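Side-chain contacts in dUTPase (Streptococcus mutans, PDB 3H6X), which probably hydrolyses dUTP to dUMP and diphosphate, as a trimeric jelly-roll enzyme of the dUTPase family: residues G6-T11 against D88-P93; P20-E23 against G29-L32. All coordinates share one frame; numbering follows the deposited sequence.

Contact 1: residues G6-T11 against D88-P93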
ATOM      1  N   GLY B   6     -12.752  16.448   0.427  1.00  6.55           N
ATOM      2  CA  GLY B   6     -13.603  15.901  -0.616  1.00  7.27           C
ATOM      3  C   GLY B   6     -12.977  16.016  -2.001  1.00  7.41           C
ATOM      4  O   GLY B   6     -11.776  16.315  -2.131  1.00  6.20           O
ATOM      5  N   PHE B   7     -13.798  15.759  -3.023  1.00  5.22           N
ATOM      6  CA  PHE B   7     -13.363  15.803  -4.422  1.00  4.76           C
ATOM      7  C   PHE B   7     -14.107  16.868  -5.192  1.00  7.86           C
ATOM      8  O   PHE B   7     -15.280  17.164  -4.923  1.00  8.22           O
ATOM      9  CB  PHE B   7     -13.648  14.461  -5.119  1.00  5.70           C
ATOM     10  CG  PHE B   7     -12.940  13.300  -4.498  1.00  6.32           C
ATOM     11  CD1 PHE B   7     -11.627  13.028  -4.837  1.00  5.69           C
ATOM     12  CD2 PHE B   7     -13.574  12.493  -3.560  1.00  6.30           C
ATOM     13  CE1 PHE B   7     -10.951  11.942  -4.251  1.00  6.75           C
ATOM     14  CE2 PHE B   7     -12.908  11.424  -2.979  1.00  7.41           C
ATOM     15  CZ  PHE B   7     -11.596  11.145  -3.334  1.00  6.63           C
ATOM     16  N   GLU B   8     -13.420  17.408  -6.191  1.00  5.48           N
ATOM     17  CA  GLU B   8     -14.033  18.331  -7.140  1.00  6.40           C
ATOM     18  C   GLU B   8     -13.565  17.949  -8.529  1.00  6.32           C
ATOM     19  O   GLU B   8     -12.463  17.435  -8.702  1.00  5.99           O
ATOM     20  CB  GLU B   8     -13.607  19.766  -6.839  1.00  8.10           C
ATOM     21  CG  GLU B   8     -14.215  20.322  -5.534  1.00 10.36           C
ATOM     22  CD  GLU B   8     -13.608  21.644  -5.130  1.00 12.96           C
ATOM     23  OE1 GLU B   8     -12.562  22.026  -5.694  1.00 12.37           O
ATOM     24  OE2 GLU B   8     -14.194  22.299  -4.232  1.00 13.76           O
ATOM     25  N   LEU B   9     -14.411  18.175  -9.528  1.00  6.81           N
ATOM     26  CA  LEU B   9     -13.951  18.038 -10.909  1.00  7.83           C
ATOM     27  C   LEU B   9     -12.889  19.084 -11.224  1.00  7.58           C
ATOM     28  O   LEU B   9     -13.003  20.253 -10.808  1.00  8.34           O
ATOM     29  CB  LEU B   9     -15.120  18.256 -11.874  1.00  7.65           C
ATOM     30  CG  LEU B   9     -16.225  17.210 -11.848  1.00 10.53           C
ATOM     31  CD1 LEU B   9     -17.349  17.587 -12.804  1.00 12.13           C
ATOM     32  CD2 LEU B   9     -15.654  15.834 -12.207  1.00 12.45           C
ATOM     33  N   ILE B  10     -11.863  18.692 -11.971  1.00  6.78           N
ATOM     34  CA  ILE B  10     -10.923  19.696 -12.469  1.00  6.77           C
ATOM     35  C   ILE B  10     -11.616  20.455 -13.594  1.00  9.25           C
ATOM     36  O   ILE B  10     -12.630  20.006 -14.110  1.00  9.20           O
ATOM     37  CB  ILE B  10      -9.601  19.069 -12.974  1.00  7.85           C
ATOM     38  CG1 ILE B  10      -9.866  18.111 -14.143  1.00  8.78           C
ATOM     39  CG2 ILE B  10      -8.893  18.350 -11.840  1.00  9.96           C
ATOM     40  CD1 ILE B  10      -8.604  17.612 -14.831  1.00  9.71           C
ATOM     41  N   THR B  11     -11.091  21.615 -13.966  1.00 10.38           N
ATOM     42  CA  THR B  11     -11.772  22.425 -14.957  1.00 11.90           C
ATOM     43  C   THR B  11     -11.940  21.718 -16.313  1.00 13.13           C
ATOM     44  O   THR B  11     -12.876  22.015 -17.042  1.00 15.20           O
ATOM     45  CB  THR B  11     -11.166  23.836 -15.061  1.00 19.18           C
ATOM     46  OG1 THR B  11      -9.778  23.731 -15.323  1.00 24.64           O
ATOM     47  CG2 THR B  11     -11.360  24.590 -13.759  1.00 21.30           C
ATOM     48  N   ASP B  88      -1.566  19.611  -0.429  1.00  7.93           N
ATOM     49  CA  ASP B  88      -1.206  20.781  -1.221  1.00  9.34           C
ATOM     50  C   ASP B  88      -1.098  20.503  -2.712  1.00 11.28           C
ATOM     51  O   ASP B  88      -0.698  21.368  -3.464  1.00 10.63           O
ATOM     52  CB  ASP B  88       0.035  21.509  -0.663  1.00 15.16           C
ATOM     53  CG  ASP B  88       1.191  20.568  -0.353  1.00 17.72           C
ATOM     54  OD1 ASP B  88       1.149  19.382  -0.741  1.00 12.99           O
ATOM     55  OD2 ASP B  88       2.160  21.036   0.287  1.00 14.76           O
ATOM     56  N   TYR B  89      -1.446  19.291  -3.132  1.00  7.89           N
ATOM     57  CA  TYR B  89      -1.456  18.974  -4.558  1.00  8.17           C
ATOM     58  C   TYR B  89      -2.653  19.685  -5.204  1.00  8.00           C
ATOM     59  O   TYR B  89      -2.561  20.212  -6.308  1.00  7.57           O
ATOM     60  CB  TYR B  89      -1.525  17.450  -4.726  1.00  6.97           C
ATOM     61  CG  TYR B  89      -1.383  16.948  -6.152  1.00  8.84           C
ATOM     62  CD1 TYR B  89      -0.239  17.204  -6.901  1.00 14.86           C
ATOM     63  CD2 TYR B  89      -2.377  16.172  -6.711  1.00 11.75           C
ATOM     64  CE1 TYR B  89      -0.122  16.712  -8.221  1.00 14.46           C
ATOM     65  CE2 TYR B  89      -2.283  15.691  -7.998  1.00 13.39           C
ATOM     66  CZ  TYR B  89      -1.165  15.958  -8.742  1.00 15.90           C
ATOM     67  OH  TYR B  89      -1.106  15.446 -10.025  1.00 22.09           O
ATOM     68  N   TYR B  90      -3.767  19.731  -4.472  1.00  7.22           N
ATOM     69  CA  TYR B  90      -4.996  20.422  -4.876  1.00  7.51           C
ATOM     70  C   TYR B  90      -4.736  21.820  -5.409  1.00  8.14           C
ATOM     71  O   TYR B  90      -4.106  22.636  -4.737  1.00  8.45           O
ATOM     72  CB  TYR B  90      -5.906  20.499  -3.647  1.00  7.28           C
ATOM     73  CG  TYR B  90      -7.220  21.225  -3.790  1.00  8.41           C
ATOM     74  CD1 TYR B  90      -8.273  20.670  -4.521  1.00  7.51           C
ATOM     75  CD2 TYR B  90      -7.429  22.448  -3.143  1.00 10.93           C
ATOM     76  CE1 TYR B  90      -9.502  21.336  -4.617  1.00  8.96           C
ATOM     77  CE2 TYR B  90      -8.647  23.103  -3.229  1.00 11.79           C
ATOM     78  CZ  TYR B  90      -9.676  22.553  -3.965  1.00 10.51           C
ATOM     79  OH  TYR B  90     -10.894  23.212  -4.039  1.00 10.48           O
ATOM     80  N   ASN B  91      -5.246  22.085  -6.610  1.00  8.44           N
ATOM     81  CA  ASN B  91      -5.158  23.414  -7.220  1.00  8.37           C
ATOM     82  C   ASN B  91      -3.739  23.925  -7.495  1.00  9.94           C
ATOM     83  O   ASN B  91      -3.536  25.138  -7.630  1.00 11.72           O
ATOM     84  CB  ASN B  91      -5.950  24.442  -6.404  1.00 10.24           C
ATOM     85  CG  ASN B  91      -7.432  24.405  -6.700  1.00 10.66           C
ATOM     86  OD1 ASN B  91      -7.860  23.835  -7.705  1.00 12.73           O
ATOM     87  ND2 ASN B  91      -8.235  25.035  -5.827  1.00 12.75           N
ATOM     88  N   ASN B  92      -2.767  23.021  -7.605  1.00  8.66           N
ATOM     89  CA  ASN B  92      -1.408  23.438  -7.961  1.00 10.63           C
ATOM     90  C   ASN B  92      -1.415  24.063  -9.364  1.00 11.83           C
ATOM     91  O   ASN B  92      -2.311  23.781 -10.162  1.00  9.53           O
ATOM     92  CB  ASN B  92      -0.392  22.286  -7.818  1.00  9.54           C
ATOM     93  CG  ASN B  92      -0.519  21.237  -8.926  1.00 11.47           C
ATOM     94  OD1 ASN B  92      -0.907  20.081  -8.688  1.00 13.12           O
ATOM     95  ND2 ASN B  92      -0.182  21.637 -10.140  1.00  9.16           N
ATOM     96  N   PRO B  93      -0.449  24.956  -9.646  1.00 10.85           N
ATOM     97  CA  PRO B  93      -0.474  25.702 -10.909  1.00 15.05           C
ATOM     98  C   PRO B  93      -0.149  24.859 -12.136  1.00 15.17           C
ATOM     99  O   PRO B  93      -0.365  25.356 -13.247  1.00 19.00           O
ATOM    100  CB  PRO B  93       0.625  26.760 -10.733  1.00 15.63           C
ATOM    101  CG  PRO B  93       1.179  26.604  -9.367  1.00 19.25           C
ATOM    102  CD  PRO B  93       0.712  25.297  -8.804  1.00 16.53           C
TER
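The phenol OH of Tyr90 gives its proton to Glu8 OE1 across 2.6 Å, a short hydrogen bond by which a loop of the jelly-roll β-barrel is fastened to the N-terminal strand 6-9. That loop runs from strand 82-85 to strand 100-105; the nearest CA atoms, those of Glu8 and Tyr90, are 9.5 Å apart, and the two side chains bridge the gap by their ends. The hydroxyl reaches OE1 from the syn side of the carboxylate but 35° out of its plane, and carboxylate and ring are turned 52° against each other. OE1 lies at the edge of the Tyr90 ring, near its plane, 3.3 Å from Tyr90 CE1. The other oxygen, Glu8 OE2, is 3.4 Å from Tyr90 OH at an angle too poor for a bond; it forms a salt bridge with Lys3 instead, so both oxygens are engaged. That positive neighbour probably helps to keep Glu8 ionised.

Glu8 runs extended beyond CG (chi2 170°), standing its carboxylate off the strand where the longer Tyr90 side chain reaches it. On the other side of its backbone Phe7 turns inward, while backbone bonds from Gly6, Glu8 and Ile10 tie this edge to Tyr55, Lys53 and Gly51.

The loop makes a type II β-turn from Tyr89 to Asn92, closed by Asn92 N to Tyr89 O at 3.1 Å, with Tyr90 and Asn91 at its corners. Asn91 folds back over its neighbour, and its OD1 accepts a hydrogen bond from Lys53 NZ; the Lys53 side chain also touches Tyr90. Asn91 CG sits over the centre of one face of the Tyr90 ring, 3.8 Å above its plane.

Contact 2: residues P20-E23 against G29-L32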
ATOM      1  N   PRO B  20     -16.245  10.842  -7.017  1.00  8.80           N
ATOM      2  CA  PRO B  20     -16.220   9.522  -6.357  1.00  8.83           C
ATOM      3  C   PRO B  20     -17.250   9.369  -5.244  1.00  9.87           C
ATOM      4  O   PRO B  20     -17.529  10.324  -4.519  1.00 11.83           O
ATOM      5  CB  PRO B  20     -14.805   9.451  -5.752  1.00  7.86           C
ATOM      6  CG  PRO B  20     -13.986  10.431  -6.574  1.00  9.51           C
ATOM      7  CD  PRO B  20     -14.951  11.541  -6.921  1.00  7.70           C
ATOM      8  N   LYS B  21     -17.790   8.156  -5.114  1.00  9.83           N
ATOM      9  CA  LYS B  21     -18.655   7.859  -3.978  1.00  9.61           C
ATOM     10  C   LYS B  21     -18.260   6.529  -3.365  1.00  9.50           C
ATOM     11  O   LYS B  21     -17.513   5.757  -3.976  1.00  9.84           O
ATOM     12  CB  LYS B  21     -20.123   7.833  -4.401  1.00 14.73           C
ATOM     13  CG  LYS B  21     -20.483   6.685  -5.312  1.00 23.61           C
ATOM     14  CD  LYS B  21     -21.961   6.735  -5.698  1.00 30.63           C
ATOM     15  CE  LYS B  21     -22.314   5.644  -6.715  1.00 33.73           C
ATOM     16  NZ  LYS B  21     -23.768   5.694  -7.078  1.00 45.75           N
ATOM     17  N   ARG B  22     -18.738   6.267  -2.153  1.00  9.68           N
ATOM     18  CA  ARG B  22     -18.467   4.981  -1.517  1.00  9.86           C
ATOM     19  C   ARG B  22     -19.541   4.004  -1.941  1.00 11.76           C
ATOM     20  O   ARG B  22     -20.715   4.390  -2.083  1.00 11.86           O
ATOM     21  CB  ARG B  22     -18.455   5.114   0.006  1.00 10.18           C
ATOM     22  CG  ARG B  22     -17.382   6.052   0.524  1.00 10.33           C
ATOM     23  CD  ARG B  22     -17.324   5.996   2.030  1.00 11.08           C
ATOM     24  NE  ARG B  22     -18.532   6.535   2.639  1.00 10.88           N
ATOM     25  CZ  ARG B  22     -19.038   6.093   3.785  1.00 13.83           C
ATOM     26  NH1 ARG B  22     -18.448   5.098   4.429  1.00 13.75           N
ATOM     27  NH2 ARG B  22     -20.127   6.654   4.293  1.00 14.54           N
ATOM     28  N   GLU B  23     -19.147   2.754  -2.151  1.00 10.43           N
ATOM     29  CA  GLU B  23     -20.067   1.757  -2.671  1.00 12.58           C
ATOM     30  C   GLU B  23     -21.084   1.302  -1.629  1.00 16.17           C
ATOM     31  O   GLU B  23     -22.224   0.978  -1.964  1.00 14.97           O
ATOM     32  CB  GLU B  23     -19.308   0.547  -3.245  1.00 14.27           C
ATOM     33  CG  GLU B  23     -20.262  -0.480  -3.828  1.00 19.36           C
ATOM     34  CD  GLU B  23     -19.566  -1.602  -4.556  1.00 25.66           C
ATOM     35  OE1 GLU B  23     -18.403  -1.415  -4.967  1.00 17.86           O
ATOM     36  OE2 GLU B  23     -20.197  -2.670  -4.718  1.00 24.11           O
ATOM     37  N   GLY B  29     -13.306   3.347   1.248  1.00  6.92           N
ATOM     38  CA  GLY B  29     -12.809   3.943   0.016  1.00  8.65           C
ATOM     39  C   GLY B  29     -13.857   4.589  -0.872  1.00  9.27           C
ATOM     40  O   GLY B  29     -15.009   4.140  -0.924  1.00  8.23           O
ATOM     41  N   TYR B  30     -13.442   5.656  -1.548  1.00  5.29           N
ATOM     42  CA  TYR B  30     -14.221   6.357  -2.569  1.00  5.50           C
ATOM     43  C   TYR B  30     -13.718   5.896  -3.912  1.00  7.15           C
ATOM     44  O   TYR B  30     -12.521   5.926  -4.169  1.00  7.00           O
ATOM     45  CB  TYR B  30     -14.015   7.877  -2.440  1.00  6.74           C
ATOM     46  CG  TYR B  30     -14.704   8.416  -1.213  1.00  5.81           C
ATOM     47  CD1 TYR B  30     -14.072   8.401   0.023  1.00  6.47           C
ATOM     48  CD2 TYR B  30     -16.013   8.899  -1.284  1.00  7.75           C
ATOM     49  CE1 TYR B  30     -14.724   8.851   1.160  1.00  7.30           C
ATOM     50  CE2 TYR B  30     -16.671   9.353  -0.154  1.00  7.23           C
ATOM     51  CZ  TYR B  30     -16.019   9.323   1.060  1.00  7.45           C
ATOM     52  OH  TYR B  30     -16.654   9.768   2.188  1.00  7.40           O
ATOM     53  N   ASP B  31     -14.626   5.455  -4.779  1.00  7.49           N
ATOM     54  CA  ASP B  31     -14.182   4.850  -6.039  1.00  8.18           C
ATOM     55  C   ASP B  31     -13.959   5.911  -7.111  1.00  9.61           C
ATOM     56  O   ASP B  31     -14.912   6.521  -7.592  1.00 11.31           O
ATOM     57  CB  ASP B  31     -15.195   3.800  -6.506  1.00 12.06           C
ATOM     58  CG  ASP B  31     -15.287   2.614  -5.544  1.00 13.90           C
ATOM     59  OD1 ASP B  31     -14.225   2.100  -5.129  1.00 15.94           O
ATOM     60  OD2 ASP B  31     -16.414   2.186  -5.229  1.00 18.76           O
ATOM     61  N   LEU B  32     -12.696   6.117  -7.478  1.00  6.23           N
ATOM     62  CA  LEU B  32     -12.342   7.037  -8.553  1.00  5.56           C
ATOM     63  C   LEU B  32     -12.496   6.334  -9.901  1.00  7.31           C
ATOM     64  O   LEU B  32     -12.309   5.120 -10.015  1.00  7.07           O
ATOM     65  CB  LEU B  32     -10.905   7.569  -8.373  1.00  5.42           C
ATOM     66  CG  LEU B  32     -10.723   8.678  -7.330  1.00  7.04           C
ATOM     67  CD1 LEU B  32     -10.744   8.123  -5.915  1.00  8.53           C
ATOM     68  CD2 LEU B  32      -9.400   9.396  -7.581  1.00  5.63           C
TER
HETATM   69  O   HOH W   1     -17.598   6.223  -7.516  1.00 12.53           O
HETATM   70  O   HOH W   2     -18.420   3.329  -6.104  1.00 22.39           O
HETATM   71  O   HOH W   3     -19.293   9.342   1.898  1.00 11.40           O
HETATM   72  O   HOH W   4     -16.413   2.292  -2.152  1.00 11.86           O
HETATM   73  O   HOH W   5     -16.162  -0.330  -4.389  1.00 13.26           O
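Arg22 lays its aliphatic part across one face of the Tyr30 ring, where the loop before strand 30-33 folds back along strand 30-33 of the jelly roll. Arg22 CG makes a CH-pi contact, 3.5 Å from the centroid of the Tyr30 ring and 15° off its normal. The chain then bends at chi3 (-67°), leaving the guanidinium tilted 44° from the ring; its NH1 bonds to Ala27 O, and water 3 joins Arg22 NE to Tyr30 OH. That hydroxyl is also hydrogen-bonded to Ile130 N of the third subunit, whose Leu129 packs on both side chains.

Pro20 meets the strand further along. Its CB lies 3.8 Å from Tyr30 CB, and its CG is at the same distance from Leu32 CG, the two side chains meeting at a slant beside Phe7 and Val52. Between the Arg22-Tyr30 and Pro20-Leu32 pairs, Asp31 N gives a nearly straight bond to Lys21 O at 3.0 Å.

On the solvent side the carboxylate planes of Glu23 and Asp31 are steeply inclined to each other, with Glu23 OE1 and Asp31 OD2 4.1 Å apart. Arg118 forms a salt bridge with Glu23 and a long, weak ion pair with Asp31, probably easing the like charges. Water 1 accepts a hydrogen bond from Lys21 N and donates one to Asp31 O at 2.7 Å.

How the contacts relate
From the N terminus the chain first lays down strand 6-9, which carries one side of contact 1, then runs through the loop holding 20-23 and turns back into strand 30-33. Contact 2 closes that short turn, with only five residues between its segments. The partner of strand 6-9 in contact 1 arrives much later, after strand 82-85, so contact 2 falls wholly within the long loop of contact 1 and the two do not cross. Their centres are about 17 Å apart, yet Phe7 links them: its CG lies 3.6 Å from Pro20 CD, and its ring also packs on Tyr30 and Leu32. Both contacts reach the third subunit.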